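Local coordinates for protein DNA polymerase III subunit beta (Pseudomonas aeruginosa, PDB 4TSZ) that tethers DNA polymerases and other proteins to DNA and so makes replication processive, at residues Q263-R266 and E267-R271; L350-A354 and D355-S359. All blocks are in the same frame, centred on the assembly; numbering follows the deposited sequence.

Interaction 1: residues Q263-R266 and E267-R271; sequences QQLR and EAFSR
Helix 262-273 of the C-terminal domain forms this contact within itself, Q263, L265 and R266 meeting E267, F269 and S270 one turn on. Successive i to i+4 backbone bonds define the turn, among them E267 N to Q263 O at 2.9 Å and F269 N to L265 O at 2.9 Å. The carbonyl R266 O takes two donors from opposite faces of its plane: S270 N at 2.9 Å and S270 OG at 3.0 Å, the hydroxyl lying 36° above the plane. With OG set beside its own backbone N (chi1 -67°), S270 turns its hydroxyl back onto this oxygen. The R266 chain, bent at chi2 and chi3, lays its guanidinium over the backbone N of E267, and NH2 comes 3.4 Å from E267 CG. Only a weak bond, 3.5 Å from Q263 NE2 to E267 OE1, ties the outer side chains, their amide and carboxylate planes 70° apart. Inward, L265 CB touches F269 CE2 at 4.2 Å; L265 also packs on V338 and F340, F269 on V323 and L330. The chemistry therefore divides: apolar groups press toward the strands and helix 323-330, while R266 NH2 and E267 OE1, 4.3 Å apart, are beyond a salt bridge and probably attract only weakly.

Interaction 2: residues L350-A354 and D355-S359; sequences LVHEA and DNDDS
H352 sets its ring beside its own backbone N (chi1 -66°) and turns it until ND1 faces the carbonyl of S359, while N356, its CG lodged between backbone N and carbonyl carbon (chi1 71°), swings its amide back toward E353. The bond from H352 ND1 to S359 O measures 2.8 Å and is nearly straight at 173°; the oxygen lies in the ring plane and offers a lone pair in its carbonyl plane. This direction places a proton on ND1 and fixes the ring's rotation. Over one face of the ring sits D357 OD1, 3.9 Å from H352 CD2, an oxygen that also forms a salt bridge with R339.

N356 ND2 spends its N-H groups on two carboxylates. It meets the anti lone pair of E353 OE1 at 3.0 Å, with the carboxylate and amide planes nearly perpendicular, and reaches D355 OD1 at 3.0 Å from above that carboxylate's plane. The amide thus bridges two acidic groups that would otherwise probably repel each other. The other oxygen of E353, OE2, is held by a salt bridge to R142 and a bond from G334 N. Inside the turn, a water accepts from E353 N at 2.9 Å and lies within hydrogen-bonding distance of N356 O and S359 O, so it links the two arms of the turn.

The segment is the loop of a beta hairpin in the C-terminal domain: strands 349-353 and 359-363 are consecutive and antiparallel, and V351 pairs with Y361 through the backbone.

In the fold
Interaction 1 precedes interaction 2 along the chain, and both fall in the C-terminal domain. Their centres lie 19 Å apart and their nearest atoms about 8 Å apart, so they do not touch. The link between them is a sheet: strand 256-261 leads directly into helix 262-273 and is the outermost strand beside 337-342, which in turn pairs with 349-353. L265 of interaction 1 and V351 of interaction 2 both pack on V338 and F340. The sheet continues through 359-363 to 177-184, and D358 bonds to S182, so 355-359 faces the central domain. Near the C-terminal end of helix 262-273, R271 hydrogen-bonds to S82 of the second subunit, which puts the helix near the interface that closes the ring.

Interaction 1: residues Q263-R266 and E267-R271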
ATOM      1  N   GLN E 263       3.922 -22.364  14.165  1.00 38.96           N
ATOM      2  CA  GLN E 263       4.585 -22.052  12.896  1.00 38.78           C
ATOM      3  C   GLN E 263       4.431 -23.150  11.849  1.00 43.20           C
ATOM      4  O   GLN E 263       4.101 -22.839  10.711  1.00 42.88           O
ATOM      5  CB  GLN E 263       6.068 -21.745  13.102  1.00 40.31           C
ATOM      6  CG  GLN E 263       6.365 -20.269  13.321  1.00 44.62           C
ATOM      7  CD  GLN E 263       7.835 -19.946  13.265  1.00 61.99           C
ATOM      8  OE1 GLN E 263       8.350 -19.218  14.093  1.00 46.26           O
ATOM      9  NE2 GLN E 263       8.534 -20.424  12.240  1.00 70.02           N
ATOM     10  N   GLN E 264       4.640 -24.421  12.237  1.00 40.40           N
ATOM     11  CA  GLN E 264       4.506 -25.566  11.329  1.00 40.27           C
ATOM     12  C   GLN E 264       3.080 -25.667  10.789  1.00 42.51           C
ATOM     13  O   GLN E 264       2.900 -25.883   9.595  1.00 41.58           O
ATOM     14  CB  GLN E 264       4.886 -26.874  12.032  1.00 42.05           C
ATOM     15  CG  GLN E 264       6.381 -27.088  12.211  1.00 47.40           C
ATOM     16  CD  GLN E 264       6.656 -28.524  12.583  1.00 72.31           C
ATOM     17  OE1 GLN E 264       6.379 -28.971  13.696  1.00 68.30           O
ATOM     18  NE2 GLN E 264       7.160 -29.294  11.636  1.00 70.47           N
ATOM     19  N   LEU E 265       2.075 -25.494  11.668  1.00 39.69           N
ATOM     20  CA  LEU E 265       0.670 -25.543  11.279  1.00 39.12           C
ATOM     21  C   LEU E 265       0.310 -24.380  10.380  1.00 41.08           C
ATOM     22  O   LEU E 265      -0.343 -24.589   9.365  1.00 39.45           O
ATOM     23  CB  LEU E 265      -0.263 -25.634  12.500  1.00 39.71           C
ATOM     24  CG  LEU E 265      -0.214 -26.963  13.278  1.00 46.17           C
ATOM     25  CD1 LEU E 265      -0.853 -26.823  14.649  1.00 46.38           C
ATOM     26  CD2 LEU E 265      -0.871 -28.101  12.495  1.00 49.18           C
ATOM     27  N   ARG E 266       0.771 -23.160  10.726  1.00 38.17           N
ATOM     28  CA  ARG E 266       0.524 -21.966   9.933  1.00 36.40           C
ATOM     29  C   ARG E 266       1.115 -22.093   8.529  1.00 38.10           C
ATOM     30  O   ARG E 266       0.423 -21.768   7.563  1.00 35.99           O
ATOM     31  CB  ARG E 266       1.006 -20.679  10.637  1.00 36.90           C
ATOM     32  CG  ARG E 266       0.529 -19.411   9.903  1.00 42.55           C
ATOM     33  CD  ARG E 266       1.536 -18.274   9.866  1.00 51.30           C
ATOM     34  NE  ARG E 266       2.828 -18.596   9.238  1.00 56.11           N
ATOM     35  CZ  ARG E 266       3.094 -18.498   7.933  1.00 65.52           C
ATOM     36  NH1 ARG E 266       2.141 -18.149   7.078  1.00 50.87           N
ATOM     37  NH2 ARG E 266       4.306 -18.778   7.473  1.00 49.36           N
ATOM     38  N   GLU E 267       2.360 -22.606   8.422  1.00 35.65           N
ATOM     39  CA  GLU E 267       3.063 -22.792   7.142  1.00 34.93           C
ATOM     40  C   GLU E 267       2.375 -23.814   6.246  1.00 40.33           C
ATOM     41  O   GLU E 267       2.191 -23.556   5.049  1.00 37.65           O
ATOM     42  CB  GLU E 267       4.537 -23.157   7.360  1.00 36.84           C
ATOM     43  CG  GLU E 267       5.384 -21.979   7.806  1.00 45.06           C
ATOM     44  CD  GLU E 267       6.594 -22.306   8.667  1.00 65.67           C
ATOM     45  OE1 GLU E 267       7.225 -21.354   9.181  1.00 53.77           O
ATOM     46  OE2 GLU E 267       6.903 -23.506   8.851  1.00 59.94           O
ATOM     47  N   ALA E 268       1.964 -24.957   6.836  1.00 40.06           N
ATOM     48  CA  ALA E 268       1.255 -26.026   6.128  1.00 41.11           C
ATOM     49  C   ALA E 268      -0.132 -25.572   5.679  1.00 45.56           C
ATOM     50  O   ALA E 268      -0.531 -25.889   4.556  1.00 45.28           O
ATOM     51  CB  ALA E 268       1.142 -27.253   7.015  1.00 42.84           C
ATOM     52  N   PHE E 269      -0.870 -24.825   6.550  1.00 42.00           N
ATOM     53  CA  PHE E 269      -2.185 -24.286   6.194  1.00 40.87           C
ATOM     54  C   PHE E 269      -2.050 -23.257   5.059  1.00 41.81           C
ATOM     55  O   PHE E 269      -2.841 -23.292   4.134  1.00 39.32           O
ATOM     56  CB  PHE E 269      -2.930 -23.697   7.413  1.00 42.56           C
ATOM     57  CG  PHE E 269      -3.449 -24.695   8.430  1.00 45.10           C
ATOM     58  CD1 PHE E 269      -3.886 -25.954   8.037  1.00 50.04           C
ATOM     59  CD2 PHE E 269      -3.556 -24.354   9.771  1.00 47.25           C
ATOM     60  CE1 PHE E 269      -4.357 -26.881   8.985  1.00 51.83           C
ATOM     61  CE2 PHE E 269      -4.033 -25.278  10.718  1.00 51.10           C
ATOM     62  CZ  PHE E 269      -4.430 -26.533  10.318  1.00 50.04           C
ATOM     63  N   SER E 270      -1.018 -22.387   5.102  1.00 39.03           N
ATOM     64  CA  SER E 270      -0.772 -21.382   4.055  1.00 37.87           C
ATOM     65  C   SER E 270      -0.456 -22.044   2.699  1.00 41.77           C
ATOM     66  O   SER E 270      -0.991 -21.610   1.677  1.00 40.37           O
ATOM     67  CB  SER E 270       0.371 -20.446   4.446  1.00 41.19           C
ATOM     68  OG  SER E 270       0.028 -19.636   5.553  1.00 51.58           O
ATOM     69  N   ARG E 271       0.387 -23.111   2.697  1.00 39.27           N
ATOM     70  CA  ARG E 271       0.755 -23.838   1.466  1.00 39.25           C
ATOM     71  C   ARG E 271      -0.463 -24.493   0.835  1.00 44.76           C
ATOM     72  O   ARG E 271      -0.697 -24.303  -0.359  1.00 44.91           O
ATOM     73  CB  ARG E 271       1.839 -24.888   1.723  1.00 37.99           C
ATOM     74  CG  ARG E 271       3.226 -24.294   1.922  1.00 45.25           C
ATOM     75  CD  ARG E 271       4.311 -25.341   1.966  1.00 45.04           C
ATOM     76  NE  ARG E 271       4.380 -26.023   3.258  1.00 47.80           N
ATOM     77  CZ  ARG E 271       5.159 -25.644   4.262  1.00 54.85           C
ATOM     78  NH1 ARG E 271       5.929 -24.571   4.145  1.00 38.65           N
ATOM     79  NH2 ARG E 271       5.177 -26.335   5.390  1.00 46.15           N
TER

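Interaction 2: residues L350-A354 and D355-S359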
ATOM      1  N   LEU E 350     -11.864 -26.028  19.397  1.00 45.75           N
ATOM      2  CA  LEU E 350     -11.555 -25.069  20.450  1.00 45.26           C
ATOM      3  C   LEU E 350     -10.047 -24.889  20.406  1.00 49.24           C
ATOM      4  O   LEU E 350      -9.306 -25.876  20.351  1.00 48.68           O
ATOM      5  CB  LEU E 350     -12.023 -25.550  21.830  1.00 46.53           C
ATOM      6  CG  LEU E 350     -11.681 -24.670  23.066  1.00 51.61           C
ATOM      7  CD1 LEU E 350     -12.301 -23.255  22.981  1.00 50.24           C
ATOM      8  CD2 LEU E 350     -12.116 -25.360  24.360  1.00 54.46           C
ATOM      9  N   VAL E 351      -9.596 -23.631  20.344  1.00 44.72           N
ATOM     10  CA  VAL E 351      -8.173 -23.326  20.231  1.00 43.37           C
ATOM     11  C   VAL E 351      -7.714 -22.414  21.371  1.00 46.55           C
ATOM     12  O   VAL E 351      -8.402 -21.452  21.718  1.00 44.77           O
ATOM     13  CB  VAL E 351      -7.792 -22.774  18.823  1.00 45.34           C
ATOM     14  CG1 VAL E 351      -6.277 -22.764  18.623  1.00 44.54           C
ATOM     15  CG2 VAL E 351      -8.454 -23.582  17.705  1.00 45.10           C
ATOM     16  N   HIS E 352      -6.550 -22.735  21.950  1.00 44.09           N
ATOM     17  CA  HIS E 352      -5.932 -21.976  23.029  1.00 44.22           C
ATOM     18  C   HIS E 352      -4.441 -21.857  22.798  1.00 47.23           C
ATOM     19  O   HIS E 352      -3.858 -22.649  22.055  1.00 46.26           O
ATOM     20  CB  HIS E 352      -6.095 -22.720  24.374  1.00 46.63           C
ATOM     21  CG  HIS E 352      -7.486 -22.861  24.894  1.00 50.46           C
ATOM     22  ND1 HIS E 352      -8.266 -21.758  25.191  1.00 51.64           N
ATOM     23  CD2 HIS E 352      -8.152 -23.980  25.255  1.00 53.44           C
ATOM     24  CE1 HIS E 352      -9.400 -22.242  25.669  1.00 52.07           C
ATOM     25  NE2 HIS E 352      -9.375 -23.574  25.732  1.00 53.57           N
ATOM     26  N   GLU E 353      -3.805 -20.936  23.543  1.00 45.32           N
ATOM     27  CA  GLU E 353      -2.353 -20.822  23.617  1.00 45.99           C
ATOM     28  C   GLU E 353      -1.896 -22.038  24.440  1.00 52.17           C
ATOM     29  O   GLU E 353      -2.720 -22.660  25.119  1.00 51.56           O
ATOM     30  CB  GLU E 353      -1.933 -19.521  24.314  1.00 47.21           C
ATOM     31  CG  GLU E 353      -2.191 -18.278  23.485  1.00 48.47           C
ATOM     32  CD  GLU E 353      -1.493 -17.010  23.940  1.00 66.30           C
ATOM     33  OE1 GLU E 353      -1.333 -16.807  25.166  1.00 70.89           O
ATOM     34  OE2 GLU E 353      -1.131 -16.198  23.061  1.00 57.38           O
ATOM     35  N   ALA E 354      -0.605 -22.395  24.359  1.00 52.12           N
ATOM     36  CA  ALA E 354      -0.056 -23.562  25.040  1.00 54.25           C
ATOM     37  C   ALA E 354      -0.164 -23.563  26.554  1.00 60.85           C
ATOM     38  O   ALA E 354      -0.463 -24.612  27.131  1.00 61.22           O
ATOM     39  CB  ALA E 354       1.397 -23.772  24.634  1.00 55.41           C
ATOM     40  N   ASP E 355       0.105 -22.411  27.201  1.00 58.96           N
ATOM     41  CA  ASP E 355       0.221 -22.315  28.663  1.00 60.97           C
ATOM     42  C   ASP E 355      -0.916 -21.661  29.454  1.00 63.85           C
ATOM     43  O   ASP E 355      -0.806 -21.554  30.677  1.00 63.66           O
ATOM     44  CB  ASP E 355       1.582 -21.681  29.034  1.00 63.71           C
ATOM     45  CG  ASP E 355       1.792 -20.245  28.545  1.00 74.48           C
ATOM     46  OD1 ASP E 355       0.927 -19.730  27.780  1.00 71.88           O
ATOM     47  OD2 ASP E 355       2.824 -19.640  28.911  1.00 85.19           O
ATOM     48  N   ASN E 356      -1.988 -21.212  28.782  1.00 59.56           N
ATOM     49  CA  ASN E 356      -3.103 -20.546  29.472  1.00 59.18           C
ATOM     50  C   ASN E 356      -4.425 -20.657  28.698  1.00 60.11           C
ATOM     51  O   ASN E 356      -4.420 -20.925  27.491  1.00 57.93           O
ATOM     52  CB  ASN E 356      -2.757 -19.068  29.747  1.00 58.33           C
ATOM     53  CG  ASN E 356      -2.733 -18.210  28.507  1.00 67.65           C
ATOM     54  OD1 ASN E 356      -3.724 -17.573  28.164  1.00 66.59           O
ATOM     55  ND2 ASN E 356      -1.626 -18.213  27.775  1.00 55.89           N
ATOM     56  N   ASP E 357      -5.545 -20.423  29.401  1.00 56.43           N
ATOM     57  CA  ASP E 357      -6.900 -20.447  28.842  1.00 55.32           C
ATOM     58  C   ASP E 357      -7.501 -19.032  28.693  1.00 57.66           C
ATOM     59  O   ASP E 357      -8.684 -18.924  28.360  1.00 57.56           O
ATOM     60  CB  ASP E 357      -7.823 -21.356  29.695  1.00 58.53           C
ATOM     61  CG  ASP E 357      -7.444 -22.832  29.743  1.00 67.94           C
ATOM     62  OD1 ASP E 357      -6.689 -23.288  28.848  1.00 67.04           O
ATOM     63  OD2 ASP E 357      -7.930 -23.541  30.655  1.00 74.35           O
ATOM     64  N   ASP E 358      -6.692 -17.953  28.912  1.00 53.84           N
ATOM     65  CA  ASP E 358      -7.126 -16.535  28.809  1.00 52.50           C
ATOM     66  C   ASP E 358      -7.742 -16.206  27.458  1.00 52.82           C
ATOM     67  O   ASP E 358      -8.733 -15.481  27.406  1.00 51.04           O
ATOM     68  CB  ASP E 358      -5.984 -15.546  29.125  1.00 54.72           C
ATOM     69  CG  ASP E 358      -5.335 -15.698  30.495  1.00 68.18           C
ATOM     70  OD1 ASP E 358      -5.956 -16.327  31.394  1.00 68.62           O
ATOM     71  OD2 ASP E 358      -4.217 -15.169  30.678  1.00 77.03           O
ATOM     72  N   SER E 359      -7.163 -16.759  26.375  1.00 49.35           N
ATOM     73  CA  SER E 359      -7.677 -16.618  25.019  1.00 47.69           C
ATOM     74  C   SER E 359      -8.326 -17.938  24.615  1.00 51.97           C
ATOM     75  O   SER E 359      -7.799 -19.002  24.922  1.00 52.70           O
ATOM     76  CB  SER E 359      -6.563 -16.255  24.041  1.00 49.54           C
ATOM     77  OG  SER E 359      -6.046 -14.963  24.322  1.00 60.02           O
TER
HETATM   78  O   HOH W   1      -5.119 -19.176  25.417  1.00 36.36           O
HETATM   79  O   HOH W   2      -4.161 -15.480  21.660  1.00 37.43           O